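Local coordinates for protein thymidylate synthase 1 (Bacillus subtilis, PDB 1BKP) that catalyses the reductive methylation of dUMP to dTMP, with 5,10-methylenetetrahydrofolate as methyl donor and reductant, supplying a precursor for DNA synthesis, at residues A[72-84]-A[97-111]. Residues are numbered along the deposited sequence; the frame is centred on the assembly and turned at random.
Sequences LWIWQLKSNDVND and KQEDGTIGHAYGFQL
Asn80 meets segment 97-111 with both its backbone and its amide, a worked example of how one asparagine can join two loops that connect helices. Its CB lies 3.5 Å from Gly104 O and packs beside Phe109 CB. From there chi1 of 62° places CG between the backbone N and the carbonyl carbon, carrying the amide alongside Thr102, whose CG2 lies near OD1. At the tip, ND2 gives a nearly straight bond (168°) to Gly104 O at 2.8 Å. Gly104 O lies in the plane of the Asn80 amide, whereas ND2 stands above the plane of the Gly104 carbonyl. ND2 also passes 3.7 Å from Phe109 CD1. Cut back to an alanine, the residue would lose the amide that gives to Gly104 O, which would probably weaken the tie to that carbonyl and open a gap between Thr102 and Phe109.

The backbone adds a single beta bridge, Asp81 opposite Thr102: Ile103 N donates to Asn80 O at 3.0 Å, and Val82 N to Gly101 O at 2.9 Å. Beyond it, a water joins Ser79 O to Gly108 N, and Leu111 CD1 makes a CH-pi contact over the face of the Trp75 five-membered ring, 3.7 Å from its centroid.

The contact thus links the end of helix 64-75 and the start of helix 82-86 to helix 108-112. Helix 125-135 touches Trp75 and Leu111, helix 188-206 packs on Trp75, and Tyr107 extends to the vicinity of the catalytic Cys160.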
loop_
_atom_site.group_PDB
_atom_site.type_symbol
_atom_site.label_atom_id
_atom_site.label_comp_id
_atom_site.label_asym_id
_atom_site.label_seq_id
_atom_site.Cartn_x
_atom_site.Cartn_y
_atom_site.Cartn_z
ATOM N N LEU A 72 -20.470 1.599 -7.105
ATOM C CA LEU A 72 -21.058 0.623 -8.052
ATOM C C LEU A 72 -20.577 0.813 -9.493
ATOM O O LEU A 72 -20.319 -0.146 -10.204
ATOM C CB LEU A 72 -22.597 0.691 -8.017
ATOM C CG LEU A 72 -23.203 0.363 -6.628
ATOM C CD1 LEU A 72 -24.775 0.728 -6.602
ATOM C CD2 LEU A 72 -22.997 -1.158 -6.396
ATOM N N TRP A 73 -20.385 2.064 -9.882
ATOM C CA TRP A 73 -19.945 2.421 -11.222
ATOM C C TRP A 73 -18.518 1.795 -11.390
ATOM O O TRP A 73 -18.168 1.269 -12.451
ATOM C CB TRP A 73 -19.829 3.964 -11.295
ATOM C CG TRP A 73 -19.267 4.519 -12.553
ATOM C CD1 TRP A 73 -19.692 4.271 -13.815
ATOM C CD2 TRP A 73 -18.170 5.447 -12.680
ATOM N NE1 TRP A 73 -18.934 4.980 -14.738
ATOM C CE2 TRP A 73 -18.014 5.728 -14.056
ATOM C CE3 TRP A 73 -17.328 6.073 -11.771
ATOM C CZ2 TRP A 73 -17.051 6.604 -14.528
ATOM C CZ3 TRP A 73 -16.345 6.965 -12.253
ATOM C CH2 TRP A 73 -16.223 7.217 -13.584
ATOM N N ILE A 74 -17.627 2.041 -10.424
ATOM C CA ILE A 74 -16.271 1.484 -10.518
ATOM C C ILE A 74 -16.167 -0.078 -10.363
ATOM O O ILE A 74 -15.532 -0.791 -11.227
ATOM C CB ILE A 74 -15.358 2.123 -9.421
ATOM C CG1 ILE A 74 -15.262 3.693 -9.607
ATOM C CG2 ILE A 74 -13.877 1.547 -9.494
ATOM C CD1 ILE A 74 -14.754 4.353 -8.193
ATOM N N TRP A 75 -16.754 -0.599 -9.295
ATOM C CA TRP A 75 -16.600 -2.019 -8.943
ATOM C C TRP A 75 -17.622 -3.009 -9.499
ATOM O O TRP A 75 -17.251 -4.147 -9.762
ATOM C CB TRP A 75 -16.636 -2.179 -7.420
ATOM C CG TRP A 75 -15.311 -1.758 -6.751
ATOM C CD1 TRP A 75 -14.823 -0.471 -6.508
ATOM C CD2 TRP A 75 -14.284 -2.671 -6.351
ATOM N NE1 TRP A 75 -13.543 -0.563 -5.978
ATOM C CE2 TRP A 75 -13.189 -1.892 -5.858
ATOM C CE3 TRP A 75 -14.192 -4.071 -6.344
ATOM C CZ2 TRP A 75 -12.017 -2.481 -5.360
ATOM C CZ3 TRP A 75 -12.997 -4.668 -5.831
ATOM C CH2 TRP A 75 -11.944 -3.872 -5.353
ATOM N N GLN A 76 -18.847 -2.559 -9.755
ATOM C CA GLN A 76 -19.910 -3.438 -10.223
ATOM C C GLN A 76 -20.103 -3.304 -11.720
ATOM O O GLN A 76 -19.981 -4.295 -12.442
ATOM C CB GLN A 76 -21.234 -3.144 -9.506
ATOM C CG GLN A 76 -22.230 -4.235 -9.761
ATOM C CD GLN A 76 -23.589 -3.783 -9.338
ATOM O OE1 GLN A 76 -24.074 -2.814 -9.860
ATOM N NE2 GLN A 76 -24.168 -4.422 -8.295
ATOM N N LEU A 77 -20.315 -2.080 -12.228
ATOM C CA LEU A 77 -20.464 -1.909 -13.667
ATOM C C LEU A 77 -19.065 -1.957 -14.281
ATOM O O LEU A 77 -18.896 -2.217 -15.500
ATOM C CB LEU A 77 -21.106 -0.535 -13.986
ATOM C CG LEU A 77 -22.400 -0.150 -13.197
ATOM C CD1 LEU A 77 -23.062 1.144 -13.856
ATOM C CD2 LEU A 77 -23.346 -1.217 -13.080
ATOM N N LYS A 78 -18.038 -1.605 -13.510
ATOM C CA LYS A 78 -16.650 -1.594 -14.029
ATOM C C LYS A 78 -16.615 -0.756 -15.260
ATOM O O LYS A 78 -16.052 -1.150 -16.318
ATOM C CB LYS A 78 -16.170 -3.037 -14.329
ATOM C CG LYS A 78 -15.964 -3.817 -13.057
ATOM C CD LYS A 78 -15.720 -5.384 -13.188
ATOM C CE LYS A 78 -16.943 -6.166 -13.513
ATOM N NZ LYS A 78 -16.811 -7.687 -13.333
ATOM N N SER A 79 -17.100 0.470 -15.149
ATOM C CA SER A 79 -17.214 1.281 -16.363
ATOM C C SER A 79 -16.331 2.507 -16.309
ATOM O O SER A 79 -16.140 3.037 -15.223
ATOM C CB SER A 79 -18.706 1.759 -16.497
ATOM O OG SER A 79 -18.817 3.040 -17.136
ATOM N N ASN A 80 -15.822 2.978 -17.445
ATOM C CA ASN A 80 -15.025 4.176 -17.406
ATOM C C ASN A 80 -15.846 5.274 -18.128
ATOM O O ASN A 80 -15.311 6.289 -18.470
ATOM C CB ASN A 80 -13.682 3.979 -18.148
ATOM C CG ASN A 80 -13.852 3.682 -19.591
ATOM O OD1 ASN A 80 -14.926 3.341 -20.048
ATOM N ND2 ASN A 80 -12.782 3.689 -20.287
ATOM N N ASP A 81 -17.151 5.049 -18.312
ATOM C CA ASP A 81 -17.980 6.012 -19.068
ATOM C C ASP A 81 -18.726 6.930 -18.129
ATOM O O ASP A 81 -19.618 6.500 -17.434
ATOM C CB ASP A 81 -18.962 5.269 -19.948
ATOM C CG ASP A 81 -19.929 6.193 -20.709
ATOM O OD1 ASP A 81 -19.757 7.399 -20.766
ATOM O OD2 ASP A 81 -20.904 5.685 -21.249
ATOM N N VAL A 82 -18.421 8.215 -18.220
ATOM C CA VAL A 82 -19.045 9.175 -17.329
ATOM C C VAL A 82 -20.580 9.259 -17.564
ATOM O O VAL A 82 -21.363 9.444 -16.616
ATOM C CB VAL A 82 -18.312 10.497 -17.347
ATOM C CG1 VAL A 82 -19.038 11.496 -16.413
ATOM C CG2 VAL A 82 -16.859 10.306 -16.798
ATOM N N ASN A 83 -20.995 8.919 -18.783
ATOM C CA ASN A 83 -22.433 8.908 -19.095
ATOM C C ASN A 83 -23.135 7.901 -18.240
ATOM O O ASN A 83 -24.215 8.181 -17.765
ATOM C CB ASN A 83 -22.673 8.669 -20.590
ATOM C CG ASN A 83 -21.961 9.713 -21.452
ATOM O OD1 ASN A 83 -22.298 10.902 -21.427
ATOM N ND2 ASN A 83 -20.936 9.278 -22.181
ATOM N N ASP A 84 -22.501 6.779 -17.907
ATOM C CA ASP A 84 -23.153 5.815 -17.044
ATOM C C ASP A 84 -23.358 6.435 -15.672
ATOM O O ASP A 84 -24.303 6.151 -14.987
ATOM C CB ASP A 84 -22.302 4.550 -16.815
ATOM C CG ASP A 84 -22.241 3.666 -17.979
ATOM O OD1 ASP A 84 -23.229 3.647 -18.732
ATOM O OD2 ASP A 84 -21.220 2.979 -18.130
ATOM N N LYS A 97 -14.210 14.234 -17.863
ATOM C CA LYS A 97 -14.686 13.599 -19.054
ATOM C C LYS A 97 -13.848 13.954 -20.284
ATOM O O LYS A 97 -13.562 15.099 -20.553
ATOM C CB LYS A 97 -16.113 14.035 -19.291
ATOM C CG LYS A 97 -16.948 13.124 -20.164
ATOM C CD LYS A 97 -18.380 13.685 -20.230
ATOM C CE LYS A 97 -19.299 12.920 -21.172
ATOM N NZ LYS A 97 -20.667 13.534 -21.261
ATOM N N GLN A 98 -13.385 12.937 -20.973
ATOM C CA GLN A 98 -12.616 13.081 -22.195
ATOM C C GLN A 98 -13.617 13.230 -23.352
ATOM O O GLN A 98 -14.827 13.177 -23.132
ATOM C CB GLN A 98 -11.685 11.878 -22.376
ATOM C CG GLN A 98 -10.492 11.846 -21.413
ATOM C CD GLN A 98 -9.486 10.683 -21.659
ATOM O OE1 GLN A 98 -8.410 10.662 -21.061
ATOM N NE2 GLN A 98 -9.844 9.715 -22.516
ATOM N N GLU A 99 -13.118 13.416 -24.588
ATOM C CA GLU A 99 -14.033 13.621 -25.751
ATOM C C GLU A 99 -14.854 12.380 -26.096
ATOM O O GLU A 99 -15.883 12.512 -26.749
ATOM C CB GLU A 99 -13.286 14.154 -26.990
ATOM C CG GLU A 99 -12.433 15.433 -26.777
ATOM C CD GLU A 99 -11.269 15.262 -25.749
ATOM O OE1 GLU A 99 -10.312 14.501 -26.032
ATOM O OE2 GLU A 99 -11.312 15.891 -24.657
ATOM N N ASP A 100 -14.365 11.169 -25.787
ATOM C CA ASP A 100 -15.182 9.961 -26.003
ATOM C C ASP A 100 -16.158 9.689 -24.855
ATOM O O ASP A 100 -16.725 8.610 -24.781
ATOM C CB ASP A 100 -14.350 8.693 -26.189
ATOM C CG ASP A 100 -13.367 8.419 -24.995
ATOM O OD1 ASP A 100 -13.413 9.114 -23.937
ATOM O OD2 ASP A 100 -12.506 7.527 -25.154
ATOM N N GLY A 101 -16.313 10.629 -23.937
ATOM C CA GLY A 101 -17.213 10.449 -22.811
ATOM C C GLY A 101 -16.605 9.633 -21.630
ATOM O O GLY A 101 -17.216 9.545 -20.558
ATOM N N THR A 102 -15.382 9.093 -21.795
ATOM C CA THR A 102 -14.750 8.269 -20.721
ATOM C C THR A 102 -13.622 8.969 -19.947
ATOM O O THR A 102 -13.204 10.139 -20.272
ATOM C CB THR A 102 -14.050 7.058 -21.307
ATOM O OG1 THR A 102 -12.840 7.491 -21.950
ATOM C CG2 THR A 102 -14.947 6.356 -22.291
ATOM N N ILE A 103 -13.104 8.247 -18.934
ATOM C CA ILE A 103 -11.981 8.775 -18.142
ATOM C C ILE A 103 -10.726 8.036 -18.570
ATOM O O ILE A 103 -9.774 8.014 -17.875
ATOM C CB ILE A 103 -12.214 8.743 -16.557
ATOM C CG1 ILE A 103 -12.702 7.355 -16.123
ATOM C CG2 ILE A 103 -13.191 9.854 -16.216
ATOM C CD1 ILE A 103 -12.595 7.033 -14.619
ATOM N N GLY A 104 -10.720 7.477 -19.790
ATOM C CA GLY A 104 -9.552 6.756 -20.245
ATOM C C GLY A 104 -9.507 5.371 -19.603
ATOM O O GLY A 104 -10.481 4.856 -19.128
ATOM N N HIS A 105 -8.323 4.841 -19.458
ATOM C CA HIS A 105 -8.181 3.477 -18.961
ATOM C C HIS A 105 -7.977 3.431 -17.456
ATOM O O HIS A 105 -7.045 2.847 -17.021
ATOM C CB HIS A 105 -6.983 2.864 -19.706
ATOM C CG HIS A 105 -7.279 2.538 -21.129
ATOM N ND1 HIS A 105 -6.481 1.702 -21.875
ATOM C CD2 HIS A 105 -8.314 2.894 -21.934
ATOM C CE1 HIS A 105 -6.999 1.556 -23.089
ATOM N NE2 HIS A 105 -8.119 2.268 -23.149
ATOM N N ALA A 106 -8.769 4.197 -16.713
ATOM C CA ALA A 106 -8.685 4.309 -15.265
ATOM C C ALA A 106 -9.863 3.687 -14.576
ATOM O O ALA A 106 -10.951 3.386 -15.165
ATOM C CB ALA A 106 -8.644 5.728 -14.941
ATOM N N TYR A 107 -9.695 3.530 -13.285
ATOM C CA TYR A 107 -10.697 3.020 -12.416
ATOM C C TYR A 107 -11.436 1.799 -12.884
ATOM O O TYR A 107 -10.861 0.711 -12.927
ATOM C CB TYR A 107 -11.660 4.169 -11.993
ATOM C CG TYR A 107 -11.094 5.179 -11.021
ATOM C CD1 TYR A 107 -11.164 4.955 -9.633
ATOM C CD2 TYR A 107 -10.535 6.386 -11.453
ATOM C CE1 TYR A 107 -10.706 5.907 -8.695
ATOM C CE2 TYR A 107 -10.084 7.336 -10.497
ATOM C CZ TYR A 107 -10.179 7.083 -9.143
ATOM O OH TYR A 107 -9.749 8.009 -8.200
ATOM N N GLY A 108 -12.743 1.949 -13.118
ATOM C CA GLY A 108 -13.523 0.835 -13.588
ATOM C C GLY A 108 -12.942 0.082 -14.755
ATOM O O GLY A 108 -13.079 -1.098 -14.811
ATOM N N PHE A 109 -12.262 0.760 -15.668
ATOM C CA PHE A 109 -11.642 0.118 -16.830
ATOM C C PHE A 109 -10.614 -0.933 -16.355
ATOM O O PHE A 109 -10.598 -2.070 -16.856
ATOM C CB PHE A 109 -10.928 1.156 -17.678
ATOM C CG PHE A 109 -10.308 0.566 -18.915
ATOM C CD1 PHE A 109 -11.090 0.394 -20.076
ATOM C CD2 PHE A 109 -8.997 0.107 -18.898
ATOM C CE1 PHE A 109 -10.518 -0.252 -21.202
ATOM C CE2 PHE A 109 -8.441 -0.548 -19.998
ATOM C CZ PHE A 109 -9.199 -0.731 -21.155
ATOM N N GLN A 110 -9.835 -0.627 -15.307
ATOM C CA GLN A 110 -8.841 -1.566 -14.842
ATOM C C GLN A 110 -9.507 -2.792 -14.208
ATOM O O GLN A 110 -8.986 -3.897 -14.292
ATOM C CB GLN A 110 -7.906 -0.883 -13.845
ATOM C CG GLN A 110 -6.905 0.132 -14.580
ATOM C CD GLN A 110 -6.098 -0.564 -15.664
ATOM O OE1 GLN A 110 -5.687 -1.729 -15.475
ATOM N NE2 GLN A 110 -5.853 0.092 -16.781
ATOM N N LEU A 111 -10.584 -2.561 -13.466
ATOM C CA LEU A 111 -11.320 -3.655 -12.777
ATOM C C LEU A 111 -12.085 -4.612 -13.727
ATOM O O LEU A 111 -12.490 -5.743 -13.318
ATOM C CB LEU A 111 -12.290 -3.103 -11.712
ATOM C CG LEU A 111 -11.513 -2.514 -10.489
ATOM C CD1 LEU A 111 -12.436 -2.000 -9.433
ATOM C CD2 LEU A 111 -10.487 -3.488 -9.844
HETATM O O HOH W 1 -14.572 4.038 -13.211
#